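Local coordinates for protein arylmalonate decarboxylase (Bordetella bronchiseptica, PDB 3IXL) that catalyses the enantioselective decarboxylation of 2-aryl-2-methylmalonates to 2-arylpropionates, releasing carbon dioxide, and here holds phenylacetic acid in its pocket, at residues Ala68-Phe79 with Leu99-Val108; Ile9-Val20 with Pro32-Leu40. The protein carries 2 engineered substitutions. All blocks are in the same frame, centred on the assembly; numbering follows the deposited sequence.

Interaction 1 (Ala68-Phe79 with Leu99-Val108); sequences AVVSLMCTSLSF and LPCTTMSTAV. Engineered in segment 68-79: Cys74 (natural residue Gly). With PAC (2-phenylacetic acid), chain C.
Val70, Leu72, Thr102 and Met104 tie the parallel strands 69-72 and 101-103 together; the ladder ends at Leu72, and an inverse gamma turn centred on Met73 leads on to the ligand-binding Thr75 and Ser76. Val70 N donates to Pro100 O, Thr102 N to Val70 O and Leu72 N to Thr102 O; the last rung, Met104 N to Leu72 O (2.8 Å), already belongs to the first residue of helix 104-108. The strand axes diverge by 21°, whereas helices 75-79 and 104-108 cross at 96°.

Between these helices the polar contacts centre on two serines. Ser105 OG donates to Ser78 OG (2.9 Å), and Ser105 N reaches the same oxygen at 3.3 Å, so Ser78 OG is gripped twice. Ser105 OG also lies near the plane of the Phe79 ring, at its edge. Thr103 OG1 caps its own helix by accepting from Thr106 N and has a further partner in Asn86.

Met104 brings its thioether to the first turn of helix 75-79. With CG anti to the backbone N (chi1 -175°) and a bend only at chi3, its chain passes the helix N-terminus, CB against Cys74 C, and puts SD 3.1 Å from Thr75 OG1, while CE meets Met73 CE at 3.5 Å, the two side chains crossing at about a right angle.

Phenylacetic acid is bound through its carboxylate. Thr75 N and OG1 both donate to PAC O1, and Ser76 N and OG both donate to PAC O2, the shortest being Ser76 OG at 2.7 Å. Cys74, an engineered residue, accepts from Leu77 N as the helix N-cap and places SG 3.5 Å from PAC C2. Four donors of this segment, joined by Tyr126 OH and Gly189 N, thus hold the ligand, and the helix dipole would probably help stabilise its carboxylate.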
ATOM      1  N   ALA A  68      16.620   3.040  -8.694  1.00  9.17           N
ATOM      2  CA  ALA A  68      16.192   2.625 -10.037  1.00  9.57           C
ATOM      3  C   ALA A  68      14.698   2.860 -10.247  1.00  9.94           C
ATOM      4  O   ALA A  68      14.238   2.987 -11.385  1.00 11.16           O
ATOM      5  CB  ALA A  68      16.528   1.160 -10.267  1.00  9.91           C
ATOM      6  N   VAL A  69      13.941   2.873  -9.148  1.00  9.27           N
ATOM      7  CA  VAL A  69      12.501   3.137  -9.171  1.00  9.20           C
ATOM      8  C   VAL A  69      12.149   3.865  -7.881  1.00  8.28           C
ATOM      9  O   VAL A  69      12.868   3.739  -6.877  1.00  8.28           O
ATOM     10  CB  VAL A  69      11.667   1.840  -9.259  1.00 10.06           C
ATOM     11  CG1 VAL A  69      12.040   1.009 -10.487  1.00 12.45           C
ATOM     12  CG2 VAL A  69      11.844   1.028  -8.035  1.00 10.96           C
ATOM     13  N   VAL A  70      11.073   4.647  -7.906  1.00  6.94           N
ATOM     14  CA  VAL A  70      10.602   5.325  -6.706  1.00  6.93           C
ATOM     15  C   VAL A  70       9.133   5.005  -6.498  1.00  6.40           C
ATOM     16  O   VAL A  70       8.337   5.095  -7.444  1.00  7.02           O
ATOM     17  CB  VAL A  70      10.783   6.847  -6.818  1.00  6.81           C
ATOM     18  CG1 VAL A  70      10.112   7.551  -5.642  1.00  7.59           C
ATOM     19  CG2 VAL A  70      12.285   7.195  -6.874  1.00  7.92           C
ATOM     20  N   SER A  71       8.779   4.608  -5.274  1.00  5.67           N
ATOM     21  CA  SER A  71       7.381   4.413  -4.903  1.00  5.81           C
ATOM     22  C   SER A  71       6.995   5.306  -3.744  1.00  5.95           C
ATOM     23  O   SER A  71       7.706   5.368  -2.737  1.00  5.84           O
ATOM     24  CB  SER A  71       7.119   2.961  -4.506  1.00  5.76           C
ATOM     25  OG  SER A  71       5.777   2.848  -4.046  1.00  7.05           O
ATOM     26  N   LEU A  72       5.865   5.990  -3.881  1.00  5.42           N
ATOM     27  CA  LEU A  72       5.261   6.681  -2.755  1.00  6.08           C
ATOM     28  C   LEU A  72       4.512   5.632  -1.939  1.00  5.52           C
ATOM     29  O   LEU A  72       3.431   5.173  -2.332  1.00  5.60           O
ATOM     30  CB  LEU A  72       4.310   7.787  -3.230  1.00  5.99           C
ATOM     31  CG  LEU A  72       3.499   8.480  -2.132  1.00  7.40           C
ATOM     32  CD1 LEU A  72       4.397   9.109  -1.076  1.00  8.17           C
ATOM     33  CD2 LEU A  72       2.582   9.548  -2.710  1.00  7.95           C
ATOM     34  N   MET A  73       5.107   5.251  -0.809  1.00  5.23           N
ATOM     35  CA  MET A  73       4.609   4.147   0.006  1.00  5.38           C
ATOM     36  C   MET A  73       3.580   4.599   1.049  1.00  5.97           C
ATOM     37  O   MET A  73       3.756   4.406   2.259  1.00  6.43           O
ATOM     38  CB  MET A  73       5.775   3.390   0.636  1.00  5.86           C
ATOM     39  CG  MET A  73       6.595   2.623  -0.392  1.00  5.47           C
ATOM     40  SD  MET A  73       5.785   1.135  -1.023  1.00  6.62           S
ATOM     41  CE  MET A  73       6.014   0.068   0.412  1.00  7.49           C
ATOM     42  N   CYS A  74       2.503   5.205   0.552  1.00  6.56           N
ATOM     43  CA  CYS A  74       1.350   5.560   1.375  1.00  6.83           C
ATOM     44  C   CYS A  74       0.114   5.482   0.506  1.00  6.54           C
ATOM     45  O   CYS A  74       0.046   6.106  -0.553  1.00  6.35           O
ATOM     46  CB  CYS A  74       1.478   6.964   1.961  1.00  7.44           C
ATOM     47  SG  CYS A  74       0.052   7.416   2.997  1.00 10.18           S
ATOM     48  N   THR A  75      -0.855   4.681   0.941  1.00  6.28           N
ATOM     49  CA  THR A  75      -2.069   4.452   0.167  1.00  6.51           C
ATOM     50  C   THR A  75      -2.911   5.721   0.187  1.00  6.68           C
ATOM     51  O   THR A  75      -3.259   6.272  -0.865  1.00  5.80           O
ATOM     52  CB  THR A  75      -2.897   3.265   0.736  1.00  6.74           C
ATOM     53  OG1 THR A  75      -2.044   2.339   1.431  1.00  6.37           O
ATOM     54  CG2 THR A  75      -3.642   2.547  -0.384  1.00  7.23           C
ATOM     55  N   SER A  76      -3.212   6.203   1.388  1.00  6.26           N
ATOM     56  CA  SER A  76      -4.146   7.313   1.516  1.00  6.68           C
ATOM     57  C   SER A  76      -3.606   8.643   0.986  1.00  7.21           C
ATOM     58  O   SER A  76      -4.358   9.435   0.421  1.00  7.16           O
ATOM     59  CB  SER A  76      -4.703   7.414   2.943  1.00  7.20           C
ATOM     60  OG  SER A  76      -3.667   7.542   3.895  1.00  8.04           O
ATOM     61  N   LEU A  77      -2.305   8.874   1.130  1.00  7.81           N
ATOM     62  CA  LEU A  77      -1.696  10.078   0.563  1.00  8.44           C
ATOM     63  C   LEU A  77      -1.879  10.093  -0.949  1.00  8.29           C
ATOM     64  O   LEU A  77      -1.982  11.164  -1.561  1.00  9.09           O
ATOM     65  CB  LEU A  77      -0.207  10.114   0.908  1.00  9.49           C
ATOM     66  CG  LEU A  77       0.667  11.346   0.878  1.00 13.36           C
ATOM     67  CD1 LEU A  77      -0.015  12.559   1.468  1.00 12.82           C
ATOM     68  CD2 LEU A  77       1.851  10.980   1.734  1.00 14.39           C
ATOM     69  N   SER A  78      -1.922   8.901  -1.553  1.00  7.63           N
ATOM     70  CA  SER A  78      -2.075   8.782  -2.998  1.00  7.35           C
ATOM     71  C   SER A  78      -3.518   8.628  -3.513  1.00  7.16           C
ATOM     72  O   SER A  78      -3.763   8.922  -4.681  1.00  7.54           O
ATOM     73  CB  SER A  78      -1.137   7.714  -3.580  1.00  7.95           C
ATOM     74  OG  SER A  78      -1.300   6.440  -2.971  1.00  6.78           O
ATOM     75  N   PHE A  79      -4.465   8.234  -2.654  1.00  6.66           N
ATOM     76  CA  PHE A  79      -5.870   8.126  -3.090  1.00  6.53           C
ATOM     77  C   PHE A  79      -6.816   9.228  -2.606  1.00  6.49           C
ATOM     78  O   PHE A  79      -7.945   9.311  -3.109  1.00  6.94           O
ATOM     79  CB  PHE A  79      -6.479   6.711  -2.859  1.00  6.52           C
ATOM     80  CG  PHE A  79      -6.777   6.356  -1.402  1.00  6.24           C
ATOM     81  CD1 PHE A  79      -7.704   7.085  -0.640  1.00  6.17           C
ATOM     82  CD2 PHE A  79      -6.166   5.250  -0.822  1.00  6.05           C
ATOM     83  CE1 PHE A  79      -7.968   6.744   0.686  1.00  6.92           C
ATOM     84  CE2 PHE A  79      -6.430   4.885   0.497  1.00  6.24           C
ATOM     85  CZ  PHE A  79      -7.332   5.630   1.255  1.00  6.58           C
ATOM     86  N   LEU A  99      12.707   8.500 -13.756  1.00  8.75           N
ATOM     87  CA  LEU A  99      12.674   7.113 -13.291  1.00  8.70           C
ATOM     88  C   LEU A  99      11.274   6.531 -13.335  1.00  8.28           C
ATOM     89  O   LEU A  99      10.306   7.276 -13.258  1.00  8.73           O
ATOM     90  CB  LEU A  99      13.133   7.031 -11.833  1.00  8.66           C
ATOM     91  CG  LEU A  99      14.577   7.387 -11.476  1.00  9.48           C
ATOM     92  CD1 LEU A  99      14.761   7.242  -9.970  1.00 10.04           C
ATOM     93  CD2 LEU A  99      15.570   6.513 -12.244  1.00 10.61           C
ATOM     94  N   PRO A 100      11.164   5.195 -13.389  1.00  8.35           N
ATOM     95  CA  PRO A 100       9.860   4.557 -13.160  1.00  8.07           C
ATOM     96  C   PRO A 100       9.379   4.922 -11.760  1.00  7.73           C
ATOM     97  O   PRO A 100      10.124   4.757 -10.781  1.00  7.55           O
ATOM     98  CB  PRO A 100      10.177   3.063 -13.218  1.00  8.67           C
ATOM     99  CG  PRO A 100      11.497   2.973 -13.959  1.00  8.64           C
ATOM    100  CD  PRO A 100      12.237   4.212 -13.632  1.00  8.10           C
ATOM    101  N   CYS A 101       8.169   5.457 -11.670  1.00  6.92           N
ATOM    102  CA  CYS A 101       7.586   5.845 -10.401  1.00  7.21           C
ATOM    103  C   CYS A 101       6.226   5.202 -10.232  1.00  6.51           C
ATOM    104  O   CYS A 101       5.514   4.926 -11.202  1.00  7.87           O
ATOM    105  CB  CYS A 101       7.445   7.359 -10.316  1.00  7.31           C
ATOM    106  SG  CYS A 101       9.030   8.232 -10.212  1.00  8.71           S
ATOM    107  N   THR A 102       5.869   4.967  -8.978  1.00  6.58           N
ATOM    108  CA  THR A 102       4.586   4.371  -8.650  1.00  6.12           C
ATOM    109  C   THR A 102       4.124   4.838  -7.276  1.00  6.11           C
ATOM    110  O   THR A 102       4.815   5.611  -6.610  1.00  5.93           O
ATOM    111  CB  THR A 102       4.653   2.832  -8.751  1.00  6.07           C
ATOM    112  OG1 THR A 102       3.330   2.295  -8.654  1.00  6.55           O
ATOM    113  CG2 THR A 102       5.584   2.230  -7.678  1.00  6.95           C
ATOM    114  N   THR A 103       2.935   4.403  -6.872  1.00  6.02           N
ATOM    115  CA  THR A 103       2.380   4.744  -5.561  1.00  5.59           C
ATOM    116  C   THR A 103       1.738   3.497  -4.962  1.00  5.20           C
ATOM    117  O   THR A 103       1.402   2.543  -5.678  1.00  5.63           O
ATOM    118  CB  THR A 103       1.266   5.801  -5.623  1.00  6.47           C
ATOM    119  OG1 THR A 103       0.083   5.224  -6.194  1.00  6.75           O
ATOM    120  CG2 THR A 103       1.692   7.062  -6.398  1.00  7.25           C
ATOM    121  N   MET A 104       1.548   3.521  -3.644  1.00  4.74           N
ATOM    122  CA  MET A 104       0.909   2.415  -2.956  1.00  5.16           C
ATOM    123  C   MET A 104      -0.548   2.222  -3.402  1.00  5.17           C
ATOM    124  O   MET A 104      -1.058   1.102  -3.370  1.00  4.83           O
ATOM    125  CB  MET A 104       1.026   2.611  -1.442  1.00  5.07           C
ATOM    126  CG  MET A 104       0.511   1.465  -0.582  1.00  5.94           C
ATOM    127  SD  MET A 104       1.024   1.719   1.128  1.00  6.49           S
ATOM    128  CE  MET A 104       2.700   1.107   1.065  1.00  7.04           C
ATOM    129  N   SER A 105      -1.214   3.294  -3.829  1.00  4.95           N
ATOM    130  CA  SER A 105      -2.560   3.119  -4.398  1.00  5.38           C
ATOM    131  C   SER A 105      -2.527   2.375  -5.730  1.00  5.72           C
ATOM    132  O   SER A 105      -3.358   1.497  -5.974  1.00  5.66           O
ATOM    133  CB  SER A 105      -3.271   4.456  -4.562  1.00  5.56           C
ATOM    134  OG  SER A 105      -3.703   4.943  -3.303  1.00  6.69           O
ATOM    135  N   THR A 106      -1.587   2.724  -6.607  1.00  5.38           N
ATOM    136  CA  THR A 106      -1.414   1.969  -7.840  1.00  6.13           C
ATOM    137  C   THR A 106      -1.052   0.519  -7.529  1.00  5.69           C
ATOM    138  O   THR A 106      -1.535  -0.410  -8.182  1.00  6.55           O
ATOM    139  CB  THR A 106      -0.339   2.619  -8.695  1.00  6.14           C
ATOM    140  OG1 THR A 106      -0.853   3.861  -9.175  1.00  8.04           O
ATOM    141  CG2 THR A 106       0.086   1.734  -9.868  1.00  7.57           C
ATOM    142  N   ALA A 107      -0.217   0.327  -6.505  1.00  5.66           N
ATOM    143  CA  ALA A 107       0.166  -1.023  -6.095  1.00  5.89           C
ATOM    144  C   ALA A 107      -1.040  -1.876  -5.733  1.00  6.22           C
ATOM    145  O   ALA A 107      -1.130  -3.031  -6.145  1.00  5.89           O
ATOM    146  CB  ALA A 107       1.135  -0.961  -4.912  1.00  5.98           C
ATOM    147  N   VAL A 108      -1.968  -1.328  -4.953  1.00  6.31           N
ATOM    148  CA  VAL A 108      -3.097  -2.160  -4.539  1.00  7.21           C
ATOM    149  C   VAL A 108      -4.066  -2.383  -5.698  1.00  6.96           C
ATOM    150  O   VAL A 108      -4.644  -3.469  -5.810  1.00  6.82           O
ATOM    151  CB  VAL A 108      -3.821  -1.660  -3.254  1.00  7.48           C
ATOM    152  CG1 VAL A 108      -2.859  -1.596  -2.067  1.00  8.12           C
ATOM    153  CG2 VAL A 108      -4.474  -0.333  -3.471  1.00  9.44           C
TER
HETATM  154  C1  PAC C5000      -1.674   4.583   4.317  1.00  7.51           C
HETATM  155  C2  PAC C5000      -1.100   5.291   5.531  1.00 10.86           C
HETATM  156  C1' PAC C5000       0.267   4.923   6.071  1.00 10.30           C
HETATM  157  C2' PAC C5000       0.459   5.138   7.439  1.00 11.27           C
HETATM  158  C3' PAC C5000       1.680   4.848   8.046  1.00 11.25           C
HETATM  159  C4' PAC C5000       2.724   4.343   7.277  1.00 10.46           C
HETATM  160  C5' PAC C5000       2.542   4.120   5.907  1.00 11.27           C
HETATM  161  C6' PAC C5000       1.320   4.416   5.294  1.00  9.88           C
HETATM  162  O1  PAC C5000      -1.081   3.635   3.730  1.00  6.87           O
HETATM  163  O2  PAC C5000      -2.800   5.011   3.935  1.00  8.56           O

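Interaction 2 (Ile9-Val20 with Pro32-Leu40); sequences IGMIVPPAAGLV and PFIASGLGL. With PAC (2-phenylacetic acid), chain C.
A beta-alpha-beta unit, strand 8-13, helix 23-27 and strand 33-37, brings Ile9-Val13 beside Phe33-Gly37 as parallel neighbours whose short axes lie 4.6 Å apart and diverge by 25°. The ladder alternates in donor: Ile9 N bonds to Pro32 O, Ile34 N to Ile9 O, Met11 N to Ile34 O, Ser36 N to Met11 O, Val13 N to Ser36 O and Leu38 N to Val13 O.

On the face carrying Ile9, Met11 and Phe33, the Phe33 ring lies alongside Ile9, its CD2 3.7 Å from Ile9 CB. Met11, extended beyond CG, brings CE to 3.9 Å from Phe33 CD2; its SD sits 5.1 Å from the ring centroid and 51° off the normal, an oblique Met-aromatic contact. Val20 CG1 meets Phe33 CB from the loop that returns along the strand, and Phe216 of helix 211-222 packs edge-to-face on the ring. On the face carrying Ile12 and Ser36, Ile12 CG2 meets Leu38 CG, just past the strand end, at 3.7 Å, the two side chains crossing obliquely.

Past the end of edge strand 33-37, the chain at Leu38-Leu40 stays on the first segment: Pro14 O accepts from Leu40 N (2.8 Å) and weakly from Gly39 N. A type I turn, Pro15 to Gly18, folds back over Gly37, whose CA lies 3.2 Å from Pro15 O. One water links Ala16 N to Leu40 O, while Pro14 CG touches PAC C5' at 3.4 Å.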
ATOM      1  N   ILE A   9      15.793   0.114  -4.839  1.00  9.54           N
ATOM      2  CA  ILE A   9      14.403   0.559  -4.911  1.00  9.02           C
ATOM      3  C   ILE A   9      14.187   1.649  -3.872  1.00  7.83           C
ATOM      4  O   ILE A   9      14.461   1.437  -2.688  1.00  7.10           O
ATOM      5  CB  ILE A   9      13.429  -0.617  -4.711  1.00  9.20           C
ATOM      6  CG1 ILE A   9      13.521  -1.557  -5.920  1.00 10.72           C
ATOM      7  CG2 ILE A   9      11.990  -0.106  -4.510  1.00  9.65           C
ATOM      8  CD1 ILE A   9      12.843  -2.890  -5.736  1.00 13.54           C
ATOM      9  N   GLY A  10      13.728   2.813  -4.319  1.00  7.12           N
ATOM     10  CA  GLY A  10      13.526   3.949  -3.433  1.00  6.80           C
ATOM     11  C   GLY A  10      12.086   4.080  -2.981  1.00  6.30           C
ATOM     12  O   GLY A  10      11.159   3.881  -3.785  1.00  6.28           O
ATOM     13  N   MET A  11      11.902   4.439  -1.712  1.00  5.66           N
ATOM     14  CA  MET A  11      10.561   4.538  -1.113  1.00  5.43           C
ATOM     15  C   MET A  11      10.378   5.834  -0.353  1.00  5.90           C
ATOM     16  O   MET A  11      11.197   6.174   0.494  1.00  6.25           O
ATOM     17  CB  MET A  11      10.314   3.339  -0.201  1.00  6.06           C
ATOM     18  CG  MET A  11      10.211   2.061  -1.008  1.00  6.74           C
ATOM     19  SD  MET A  11       9.854   0.606  -0.024  1.00  7.10           S
ATOM     20  CE  MET A  11       9.245  -0.478  -1.328  1.00  7.45           C
ATOM     21  N   ILE A  12       9.309   6.557  -0.667  1.00  5.60           N
ATOM     22  CA  ILE A  12       8.918   7.746   0.077  1.00  5.55           C
ATOM     23  C   ILE A  12       7.909   7.289   1.128  1.00  5.76           C
ATOM     24  O   ILE A  12       6.871   6.715   0.777  1.00  5.56           O
ATOM     25  CB  ILE A  12       8.298   8.814  -0.847  1.00  5.65           C
ATOM     26  CG1 ILE A  12       9.264   9.189  -1.979  1.00  6.21           C
ATOM     27  CG2 ILE A  12       7.926  10.057  -0.032  1.00  5.94           C
ATOM     28  CD1 ILE A  12       8.610  10.003  -3.080  1.00  7.69           C
ATOM     29  N   VAL A  13       8.227   7.499   2.407  1.00  5.96           N
ATOM     30  CA  VAL A  13       7.431   6.935   3.506  1.00  6.48           C
ATOM     31  C   VAL A  13       6.869   8.030   4.415  1.00  7.39           C
ATOM     32  O   VAL A  13       7.477   9.083   4.537  1.00  7.02           O
ATOM     33  CB  VAL A  13       8.256   5.902   4.331  1.00  6.31           C
ATOM     34  CG1 VAL A  13       8.725   4.744   3.444  1.00  7.69           C
ATOM     35  CG2 VAL A  13       9.459   6.559   5.026  1.00  6.51           C
ATOM     36  N   PRO A  14       5.685   7.815   5.014  1.00  7.75           N
ATOM     37  CA  PRO A  14       5.145   8.840   5.926  1.00  8.73           C
ATOM     38  C   PRO A  14       5.989   9.299   7.143  1.00  9.93           C
ATOM     39  O   PRO A  14       6.070  10.510   7.370  1.00  9.68           O
ATOM     40  CB  PRO A  14       3.783   8.260   6.346  1.00  8.81           C
ATOM     41  CG  PRO A  14       3.406   7.374   5.173  1.00  8.95           C
ATOM     42  CD  PRO A  14       4.711   6.732   4.771  1.00  8.49           C
ATOM     43  N   PRO A  15       6.604   8.379   7.920  1.00 10.73           N
ATOM     44  CA  PRO A  15       7.259   8.882   9.142  1.00 11.70           C
ATOM     45  C   PRO A  15       8.488   9.745   8.864  1.00 12.37           C
ATOM     46  O   PRO A  15       9.183   9.530   7.874  1.00 12.61           O
ATOM     47  CB  PRO A  15       7.658   7.598   9.882  1.00 11.94           C
ATOM     48  CG  PRO A  15       6.821   6.503   9.253  1.00 12.11           C
ATOM     49  CD  PRO A  15       6.731   6.914   7.814  1.00 11.02           C
ATOM     50  N   ALA A  16       8.738  10.720   9.738  1.00 13.53           N
ATOM     51  CA  ALA A  16       9.869  11.637   9.595  1.00 14.24           C
ATOM     52  C   ALA A  16      11.197  10.899   9.513  1.00 14.49           C
ATOM     53  O   ALA A  16      12.091  11.303   8.769  1.00 15.00           O
ATOM     54  CB  ALA A  16       9.896  12.633  10.753  1.00 14.31           C
ATOM     55  N   ALA A  17      11.299   9.805  10.267  1.00 14.78           N
ATOM     56  CA  ALA A  17      12.525   9.021  10.365  1.00 15.23           C
ATOM     57  C   ALA A  17      12.981   8.446   9.022  1.00 14.98           C
ATOM     58  O   ALA A  17      14.168   8.165   8.840  1.00 15.55           O
ATOM     59  CB  ALA A  17      12.363   7.915  11.403  1.00 15.38           C
ATOM     60  N   GLY A  18      12.041   8.243   8.093  1.00 14.26           N
ATOM     61  CA  GLY A  18      12.379   7.774   6.748  1.00 13.75           C
ATOM     62  C   GLY A  18      12.940   6.368   6.704  1.00 13.14           C
ATOM     63  O   GLY A  18      13.911   6.101   5.993  1.00 13.94           O
ATOM     64  N   LEU A  19      12.335   5.474   7.477  1.00 12.92           N
ATOM     65  CA  LEU A  19      12.785   4.093   7.559  1.00 12.90           C
ATOM     66  C   LEU A  19      12.193   3.282   6.423  1.00 11.53           C
ATOM     67  O   LEU A  19      11.091   3.565   5.947  1.00 10.79           O
ATOM     68  CB  LEU A  19      12.376   3.469   8.900  1.00 13.52           C
ATOM     69  CG  LEU A  19      12.491   4.343  10.153  1.00 15.57           C
ATOM     70  CD1 LEU A  19      11.901   3.626  11.367  1.00 15.33           C
ATOM     71  CD2 LEU A  19      13.935   4.769  10.403  1.00 17.38           C
ATOM     72  N   VAL A  20      12.943   2.279   5.976  1.00 10.57           N
ATOM     73  CA  VAL A  20      12.405   1.298   5.049  1.00 10.17           C
ATOM     74  C   VAL A  20      11.326   0.538   5.820  1.00 10.21           C
ATOM     75  O   VAL A  20      11.573   0.058   6.933  1.00 10.68           O
ATOM     76  CB  VAL A  20      13.501   0.325   4.540  1.00 10.23           C
ATOM     77  CG1 VAL A  20      12.891  -0.734   3.629  1.00 10.23           C
ATOM     78  CG2 VAL A  20      14.605   1.087   3.802  1.00 10.80           C
ATOM     79  N   PRO A  32      17.967  -4.480  -2.073  1.00  8.16           N
ATOM     80  CA  PRO A  32      18.233  -3.221  -1.370  1.00  7.97           C
ATOM     81  C   PRO A  32      17.105  -2.201  -1.530  1.00  7.78           C
ATOM     82  O   PRO A  32      16.652  -1.913  -2.650  1.00  7.96           O
ATOM     83  CB  PRO A  32      19.505  -2.711  -2.043  1.00  8.08           C
ATOM     84  CG  PRO A  32      19.400  -3.230  -3.461  1.00  8.39           C
ATOM     85  CD  PRO A  32      18.638  -4.534  -3.388  1.00  8.61           C
ATOM     86  N   PHE A  33      16.666  -1.660  -0.408  1.00  7.05           N
ATOM     87  CA  PHE A  33      15.672  -0.595  -0.390  1.00  6.89           C
ATOM     88  C   PHE A  33      16.243   0.609   0.325  1.00  7.02           C
ATOM     89  O   PHE A  33      16.950   0.453   1.318  1.00  7.19           O
ATOM     90  CB  PHE A  33      14.405  -1.054   0.341  1.00  6.98           C
ATOM     91  CG  PHE A  33      13.712  -2.200  -0.324  1.00  6.13           C
ATOM     92  CD1 PHE A  33      13.971  -3.513   0.080  1.00  6.99           C
ATOM     93  CD2 PHE A  33      12.803  -1.992  -1.357  1.00  6.43           C
ATOM     94  CE1 PHE A  33      13.346  -4.590  -0.538  1.00  7.09           C
ATOM     95  CE2 PHE A  33      12.170  -3.071  -1.981  1.00  7.03           C
ATOM     96  CZ  PHE A  33      12.447  -4.367  -1.580  1.00  6.63           C
ATOM     97  N   ILE A  34      15.949   1.803  -0.182  1.00  6.32           N
ATOM     98  CA  ILE A  34      16.306   3.042   0.493  1.00  6.56           C
ATOM     99  C   ILE A  34      15.053   3.874   0.641  1.00  6.52           C
ATOM    100  O   ILE A  34      14.110   3.712  -0.146  1.00  7.01           O
ATOM    101  CB  ILE A  34      17.424   3.830  -0.245  1.00  6.74           C
ATOM    102  CG1 ILE A  34      17.017   4.164  -1.686  1.00  7.04           C
ATOM    103  CG2 ILE A  34      18.749   3.055  -0.181  1.00  7.69           C
ATOM    104  CD1 ILE A  34      17.981   5.117  -2.408  1.00  7.83           C
ATOM    105  N   ALA A  35      15.020   4.738   1.649  1.00  6.52           N
ATOM    106  CA  ALA A  35      13.800   5.464   1.956  1.00  6.91           C
ATOM    107  C   ALA A  35      14.076   6.891   2.351  1.00  7.14           C
ATOM    108  O   ALA A  35      15.188   7.243   2.738  1.00  8.00           O
ATOM    109  CB  ALA A  35      12.984   4.747   3.030  1.00  7.39           C
ATOM    110  N   SER A  36      13.044   7.705   2.213  1.00  7.27           N
ATOM    111  CA  SER A  36      13.100   9.110   2.548  1.00  7.75           C
ATOM    112  C   SER A  36      11.751   9.462   3.171  1.00  7.97           C
ATOM    113  O   SER A  36      10.696   9.100   2.630  1.00  7.89           O
ATOM    114  CB  SER A  36      13.384   9.930   1.292  1.00  8.16           C
ATOM    115  OG  SER A  36      13.687  11.277   1.628  1.00 10.80           O
ATOM    116  N   GLY A  37      11.786  10.140   4.318  1.00  8.26           N
ATOM    117  CA  GLY A  37      10.591  10.358   5.135  1.00  8.61           C
ATOM    118  C   GLY A  37       9.920  11.709   5.021  1.00  9.18           C
ATOM    119  O   GLY A  37      10.585  12.747   5.050  1.00  9.75           O
ATOM    120  N   LEU A  38       8.594  11.692   4.939  1.00  9.41           N
ATOM    121  CA  LEU A  38       7.802  12.909   4.765  1.00  9.71           C
ATOM    122  C   LEU A  38       7.571  13.694   6.041  1.00  9.77           C
ATOM    123  O   LEU A  38       7.447  14.915   5.987  1.00 10.29           O
ATOM    124  CB  LEU A  38       6.438  12.569   4.166  1.00  9.95           C
ATOM    125  CG  LEU A  38       6.471  12.012   2.751  1.00  9.78           C
ATOM    126  CD1 LEU A  38       5.153  11.368   2.396  1.00 11.95           C
ATOM    127  CD2 LEU A  38       6.762  13.134   1.779  1.00 12.67           C
ATOM    128  N   GLY A  39       7.473  12.998   7.171  1.00  9.63           N
ATOM    129  CA  GLY A  39       7.064  13.628   8.421  1.00 10.37           C
ATOM    130  C   GLY A  39       5.569  13.856   8.538  1.00 10.24           C
ATOM    131  O   GLY A  39       5.137  14.866   9.096  1.00 11.29           O
ATOM    132  N   LEU A  40       4.768  12.923   8.021  1.00 10.39           N
ATOM    133  CA  LEU A  40       3.312  13.018   8.128  1.00 10.54           C
ATOM    134  C   LEU A  40       2.877  13.063   9.588  1.00 11.15           C
ATOM    135  O   LEU A  40       3.351  12.268  10.398  1.00 11.98           O
ATOM    136  CB  LEU A  40       2.654  11.818   7.424  1.00 10.41           C
ATOM    137  CG  LEU A  40       1.125  11.713   7.447  1.00 10.11           C
ATOM    138  CD1 LEU A  40       0.497  12.848   6.637  1.00  9.71           C
ATOM    139  CD2 LEU A  40       0.676  10.367   6.911  1.00 10.62           C
TER
HETATM  140  C1  PAC C5000      -1.674   4.583   4.317  1.00  7.51           C
HETATM  141  C2  PAC C5000      -1.100   5.291   5.531  1.00 10.86           C
HETATM  142  C1' PAC C5000       0.267   4.923   6.071  1.00 10.30           C
HETATM  143  C2' PAC C5000       0.459   5.138   7.439  1.00 11.27           C
HETATM  144  C3' PAC C5000       1.680   4.848   8.046  1.00 11.25           C
HETATM  145  C4' PAC C5000       2.724   4.343   7.277  1.00 10.46           C
HETATM  146  C5' PAC C5000       2.542   4.120   5.907  1.00 11.27           C
HETATM  147  C6' PAC C5000       1.320   4.416   5.294  1.00  9.88           C
HETATM  148  O1  PAC C5000      -1.081   3.635   3.730  1.00  6.87           O
HETATM  149  O2  PAC C5000      -2.800   5.011   3.935  1.00  8.56           O
HETATM  150  O   HOH W   1       6.152  11.617  11.123  1.00 30.71           O

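How the interactions relate
Both contacts belong to one four-stranded parallel sheet, ordered 33-37, 8-13, 67-72, 101-103, and their centres lie about 12 Å apart. Interaction 2 supplies one edge strand and its neighbour, interaction 1 the other two; they join where strands 8-13 and 67-72 adjoin, with probable hydrogen bonds from Met73 N to Ile12 O (2.8 Å) and from Gly10 N to Val69 O (2.9 Å). Beyond the strands, Leu77 CD2 packs on Leu38 CD1 at 3.4 Å, and Pro14 CD lies 3.6 Å from Met73 O. The ligand meets both: interaction 1 binds its carboxylate, while Pro14 of interaction 2 packs against its phenyl ring. Tyr126 OH and Gly189 N add further hydrogen bonds.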